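Local coordinates for protein 23S rRNA (guanine(2535)-N(1))-methyltransferase (Streptomyces viridochromogenes, PDB 1O9G) that methylates N1 of guanine-2535 in 23S ribosomal RNA, using S-adenosyl-L-methionine as methyl donor, and thereby confers resistance to the orthosomycin antibiotic avilamycin, at residues A[99-113]-A[124-138]. The protein carries 3 engineered substitutions. Residues are numbered along the deposited sequence; the frame is centred on the assembly and turned at random.
Sequences LLSPAGLTARELERR and YLEAAQAARRLRERL
Glu109 and Arg135 join helices 102-113 and 124-138 by a salt bridge: Arg135 NH2 donates to the syn lone pair of Glu109 OE1 at 3.2 Å, nearly straight (173°), with the carboxylate and guanidinium almost coplanar. A water donates to Glu109 OE1 and accepts from Arg135 NE, closing a bridge beside the direct bond. Arg113 NE and NH2 both reach the other oxygen, OE2, side-on, on its anti side and about 20° out of the carboxylate plane, so both oxygens are held, an effect likely to stabilise the negative charge. With CG anti to the backbone N and the chain extended beyond, Glu109 lays its methylenes over Ala128 and Ala131.

Among apolar contacts, Leu105 is a knob among Ala131, Leu134, Arg135 and Leu138, its CD1 3.8 Å from Leu138 CD2; Leu138 CD2 also meets Pro102 CD at 3.7 Å. Two guanidiniums pack against alanine methyls: Ala128 CB sits over one face of that of Arg113, and Ala127 CB lies 3.6 Å from Arg112 NE. The Arg112 guanidinium is hydrogen-bonded to the Gln115 side chain and Val20 O.

Small Ala127, Ala128 and Ala131 are consistent with the close 8.1 Å axis approach. The consecutive helices run nearly antiparallel (164°), forming a helical hairpin packed knobs-into-holes, which projects from the Rossmann-like methyltransferase core.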
# COMPACT_ATOMS: atom_id res chain seq x y z
N LEU A 99 -12.40 5.24 -3.19
CA LEU A 99 -13.00 4.75 -1.96
C LEU A 99 -12.47 5.38 -0.69
O LEU A 99 -12.97 5.09 0.40
CB LEU A 99 -12.85 3.22 -1.88
CG LEU A 99 -13.44 2.46 -3.08
CD1 LEU A 99 -13.03 1.02 -2.96
CD2 LEU A 99 -14.94 2.61 -3.14
N LEU A 100 -11.48 6.26 -0.80
CA LEU A 100 -10.92 6.95 0.36
C LEU A 100 -11.72 8.19 0.73
O LEU A 100 -11.30 8.92 1.62
CB LEU A 100 -9.46 7.28 0.14
CG LEU A 100 -8.58 6.05 0.01
CD1 LEU A 100 -7.19 6.47 -0.29
CD2 LEU A 100 -8.61 5.18 1.28
N SER A 101 -12.83 8.44 0.07
CA SER A 101 -13.75 9.48 0.53
C SER A 101 -15.12 8.91 0.81
O SER A 101 -15.52 7.91 0.22
CB SER A 101 -13.86 10.62 -0.47
OG SER A 101 -14.72 10.26 -1.52
N PRO A 102 -15.86 9.51 1.73
CA PRO A 102 -17.25 9.07 1.90
C PRO A 102 -18.06 9.07 0.60
O PRO A 102 -18.81 8.09 0.40
CB PRO A 102 -17.80 10.05 2.93
CG PRO A 102 -16.59 10.44 3.74
CD PRO A 102 -15.48 10.54 2.71
N ALA A 103 -17.87 10.03 -0.28
CA ALA A 103 -18.63 10.08 -1.54
C ALA A 103 -18.30 8.87 -2.40
O ALA A 103 -19.18 8.31 -3.02
CB ALA A 103 -18.37 11.36 -2.33
N GLY A 104 -17.05 8.46 -2.45
CA GLY A 104 -16.67 7.29 -3.23
C GLY A 104 -17.26 6.00 -2.70
O GLY A 104 -17.69 5.10 -3.46
N LEU A 105 -17.32 5.90 -1.38
CA LEU A 105 -17.92 4.74 -0.74
C LEU A 105 -19.43 4.73 -0.95
O LEU A 105 -20.00 3.68 -1.17
CB LEU A 105 -17.56 4.66 0.74
CG LEU A 105 -16.13 4.15 0.94
CD1 LEU A 105 -15.62 4.51 2.32
CD2 LEU A 105 -16.04 2.66 0.70
N THR A 106 -20.06 5.91 -0.94
CA THR A 106 -21.49 6.02 -1.22
C THR A 106 -21.77 5.57 -2.65
O THR A 106 -22.74 4.86 -2.86
CB THR A 106 -21.95 7.45 -0.97
OG1 THR A 106 -21.96 7.69 0.43
CG2 THR A 106 -23.37 7.66 -1.41
N ALA A 107 -20.93 5.97 -3.60
CA ALA A 107 -21.10 5.58 -5.00
C ALA A 107 -20.95 4.06 -5.17
O ALA A 107 -21.74 3.44 -5.87
CB ALA A 107 -20.12 6.31 -5.89
N ARG A 108 -19.98 3.46 -4.51
CA ARG A 108 -19.80 2.02 -4.57
C ARG A 108 -20.95 1.27 -3.94
O ARG A 108 -21.38 0.23 -4.48
CB ARG A 108 -18.44 1.66 -3.95
CG ARG A 108 -18.05 0.19 -4.00
CD ARG A 108 -18.02 -0.42 -5.35
NE ARG A 108 -17.18 -1.62 -5.36
CZ ARG A 108 -17.11 -2.49 -6.35
NH1 ARG A 108 -17.84 -2.37 -7.43
NH2 ARG A 108 -16.28 -3.51 -6.23
N GLU A 109 -21.42 1.76 -2.81
CA GLU A 109 -22.57 1.15 -2.13
C GLU A 109 -23.77 1.17 -3.07
O GLU A 109 -24.50 0.18 -3.17
CB GLU A 109 -22.92 1.88 -0.82
CG GLU A 109 -24.08 1.26 -0.06
CD GLU A 109 -24.48 2.03 1.19
OE1 GLU A 109 -23.74 2.94 1.58
OE2 GLU A 109 -25.55 1.70 1.74
N LEU A 110 -23.99 2.29 -3.74
CA LEU A 110 -25.14 2.45 -4.63
C LEU A 110 -25.00 1.48 -5.78
O LEU A 110 -25.99 0.86 -6.18
CB LEU A 110 -25.27 3.88 -5.14
CG LEU A 110 -26.38 4.21 -6.11
CD1 LEU A 110 -27.75 3.85 -5.54
CD2 LEU A 110 -26.29 5.70 -6.42
N GLU A 111 -23.81 1.35 -6.35
CA GLU A 111 -23.57 0.41 -7.44
C GLU A 111 -23.95 -1.02 -7.03
O GLU A 111 -24.61 -1.73 -7.78
CB GLU A 111 -22.11 0.42 -7.89
CG GLU A 111 -21.78 -0.60 -8.97
CD GLU A 111 -20.34 -0.54 -9.47
OE1 GLU A 111 -19.40 -0.39 -8.65
OE2 GLU A 111 -20.14 -0.65 -10.69
N ARG A 112 -23.51 -1.42 -5.84
CA ARG A 112 -23.80 -2.74 -5.30
C ARG A 112 -25.30 -2.94 -5.07
O ARG A 112 -25.85 -4.01 -5.35
CB ARG A 112 -23.03 -3.00 -4.01
CG ARG A 112 -21.55 -3.21 -4.20
CD ARG A 112 -21.24 -4.28 -5.20
NE ARG A 112 -19.90 -4.84 -5.11
CZ ARG A 112 -19.36 -5.61 -6.05
NH1 ARG A 112 -20.00 -5.83 -7.18
NH2 ARG A 112 -18.17 -6.14 -5.86
N ARG A 113 -25.98 -1.93 -4.54
CA ARG A 113 -27.43 -2.00 -4.35
C ARG A 113 -28.17 -2.12 -5.66
O ARG A 113 -29.14 -2.90 -5.75
CB ARG A 113 -27.95 -0.80 -3.57
CG ARG A 113 -27.49 -0.79 -2.14
CD ARG A 113 -28.17 0.21 -1.25
NE ARG A 113 -27.53 0.22 0.05
CZ ARG A 113 -27.73 -0.69 1.00
NH1 ARG A 113 -28.58 -1.69 0.82
NH2 ARG A 113 -27.06 -0.59 2.15
N TYR A 124 -24.24 -9.21 -3.33
CA TYR A 124 -24.24 -7.79 -3.69
C TYR A 124 -24.69 -6.97 -2.47
O TYR A 124 -24.19 -5.87 -2.24
CB TYR A 124 -25.11 -7.49 -4.90
CG TYR A 124 -24.59 -8.07 -6.18
CD1 TYR A 124 -23.41 -7.62 -6.73
CD2 TYR A 124 -25.27 -9.07 -6.82
CE1 TYR A 124 -22.94 -8.15 -7.91
CE2 TYR A 124 -24.79 -9.64 -8.00
CZ TYR A 124 -23.63 -9.16 -8.53
OH TYR A 124 -23.20 -9.73 -9.71
N LEU A 125 -25.66 -7.50 -1.72
CA LEU A 125 -26.11 -6.82 -0.50
C LEU A 125 -25.11 -6.95 0.65
O LEU A 125 -25.01 -6.04 1.46
CB LEU A 125 -27.49 -7.32 -0.07
CG LEU A 125 -28.66 -6.81 -0.88
CD1 LEU A 125 -29.95 -7.37 -0.29
CD2 LEU A 125 -28.72 -5.26 -0.94
N GLU A 126 -24.38 -8.05 0.72
CA GLU A 126 -23.26 -8.22 1.65
C GLU A 126 -22.22 -7.12 1.34
O GLU A 126 -21.71 -6.48 2.26
CB GLU A 126 -22.63 -9.62 1.54
CG GLU A 126 -23.46 -10.77 2.14
CD GLU A 126 -22.81 -12.15 1.98
OE1 GLU A 126 -22.69 -12.66 0.83
OE2 GLU A 126 -22.44 -12.76 2.98
N ALA A 127 -21.98 -6.85 0.07
CA ALA A 127 -21.01 -5.84 -0.32
C ALA A 127 -21.53 -4.42 -0.04
O ALA A 127 -20.77 -3.55 0.36
CB ALA A 127 -20.62 -5.98 -1.77
N ALA A 128 -22.80 -4.16 -0.30
CA ALA A 128 -23.37 -2.84 -0.05
C ALA A 128 -23.25 -2.50 1.43
O ALA A 128 -22.84 -1.39 1.74
CB ALA A 128 -24.81 -2.75 -0.52
N GLN A 129 -23.58 -3.43 2.32
CA GLN A 129 -23.46 -3.20 3.76
C GLN A 129 -22.01 -3.01 4.20
O GLN A 129 -21.74 -2.21 5.09
CB GLN A 129 -24.17 -4.31 4.57
CG GLN A 129 -23.56 -5.76 4.56
CD GLN A 129 -24.42 -6.80 5.30
OE1 GLN A 129 -25.19 -7.53 4.67
NE2 GLN A 129 -24.29 -6.86 6.62
N ALA A 130 -21.08 -3.73 3.58
CA ALA A 130 -19.66 -3.54 3.87
C ALA A 130 -19.24 -2.11 3.50
O ALA A 130 -18.48 -1.46 4.22
CB ALA A 130 -18.80 -4.58 3.14
N ALA A 131 -19.73 -1.60 2.38
CA ALA A 131 -19.38 -0.24 1.94
C ALA A 131 -19.94 0.79 2.91
O ALA A 131 -19.27 1.78 3.19
CB ALA A 131 -19.89 0.03 0.53
N ARG A 132 -21.16 0.56 3.40
CA ARG A 132 -21.77 1.43 4.39
C ARG A 132 -20.92 1.45 5.67
O ARG A 132 -20.64 2.52 6.18
CB ARG A 132 -23.20 0.97 4.72
CG ARG A 132 -23.80 1.69 5.92
CD ARG A 132 -25.16 1.14 6.34
NE ARG A 132 -25.12 -0.29 6.71
CZ ARG A 132 -24.60 -0.77 7.84
NH1 ARG A 132 -24.03 0.04 8.74
NH2 ARG A 132 -24.63 -2.08 8.09
N ARG A 133 -20.51 0.29 6.16
CA ARG A 133 -19.71 0.22 7.38
C ARG A 133 -18.35 0.92 7.20
O ARG A 133 -17.90 1.67 8.10
CB ARG A 133 -19.50 -1.20 7.86
CG ARG A 133 -20.75 -1.88 8.43
CD ARG A 133 -20.43 -3.18 9.09
NE ARG A 133 -20.04 -4.19 8.11
CZ ARG A 133 -20.86 -5.04 7.51
NH1 ARG A 133 -22.15 -5.11 7.83
NH2 ARG A 133 -20.39 -5.88 6.61
N LEU A 134 -17.73 0.72 6.06
CA LEU A 134 -16.44 1.36 5.78
C LEU A 134 -16.62 2.87 5.76
O LEU A 134 -15.73 3.59 6.23
CB LEU A 134 -15.81 0.84 4.47
CG LEU A 134 -15.30 -0.59 4.50
CD1 LEU A 134 -14.91 -1.01 3.07
CD2 LEU A 134 -14.13 -0.73 5.45
N ARG A 135 -17.69 3.36 5.15
CA ARG A 135 -17.98 4.79 5.12
C ARG A 135 -18.19 5.35 6.52
O ARG A 135 -17.67 6.42 6.84
CB ARG A 135 -19.18 5.13 4.25
CG ARG A 135 -19.53 6.61 4.20
CD ARG A 135 -20.67 7.00 3.28
NE ARG A 135 -21.75 6.03 3.27
CZ ARG A 135 -22.64 5.86 4.22
NH1 ARG A 135 -22.64 6.63 5.30
NH2 ARG A 135 -23.56 4.91 4.08
N GLU A 136 -18.93 4.64 7.36
CA GLU A 136 -19.16 5.09 8.72
C GLU A 136 -17.85 5.18 9.52
O GLU A 136 -17.64 6.15 10.24
CB GLU A 136 -20.21 4.21 9.43
CG GLU A 136 -21.58 4.29 8.77
CD GLU A 136 -22.57 3.26 9.26
OE1 GLU A 136 -22.15 2.25 9.89
OE2 GLU A 136 -23.78 3.46 9.01
N ARG A 137 -16.98 4.19 9.38
CA ARG A 137 -15.66 4.23 10.02
C ARG A 137 -14.80 5.37 9.46
O ARG A 137 -14.21 6.12 10.24
CB ARG A 137 -14.94 2.87 9.93
CG ARG A 137 -15.52 1.82 10.85
CD ARG A 137 -14.71 0.54 11.03
NE ARG A 137 -14.67 -0.34 9.86
CZ ARG A 137 -15.59 -1.27 9.55
NH1 ARG A 137 -16.67 -1.45 10.31
NH2 ARG A 137 -15.42 -2.03 8.48
N LEU A 138 -14.80 5.56 8.15
CA LEU A 138 -14.00 6.59 7.53
C LEU A 138 -14.42 7.98 8.04
O LEU A 138 -13.59 8.81 8.39
CB LEU A 138 -14.08 6.52 6.00
CG LEU A 138 -13.38 7.60 5.17
CD1 LEU A 138 -11.88 7.49 5.37
CD2 LEU A 138 -13.71 7.47 3.72
O HOH W 1 -21.21 3.81 1.68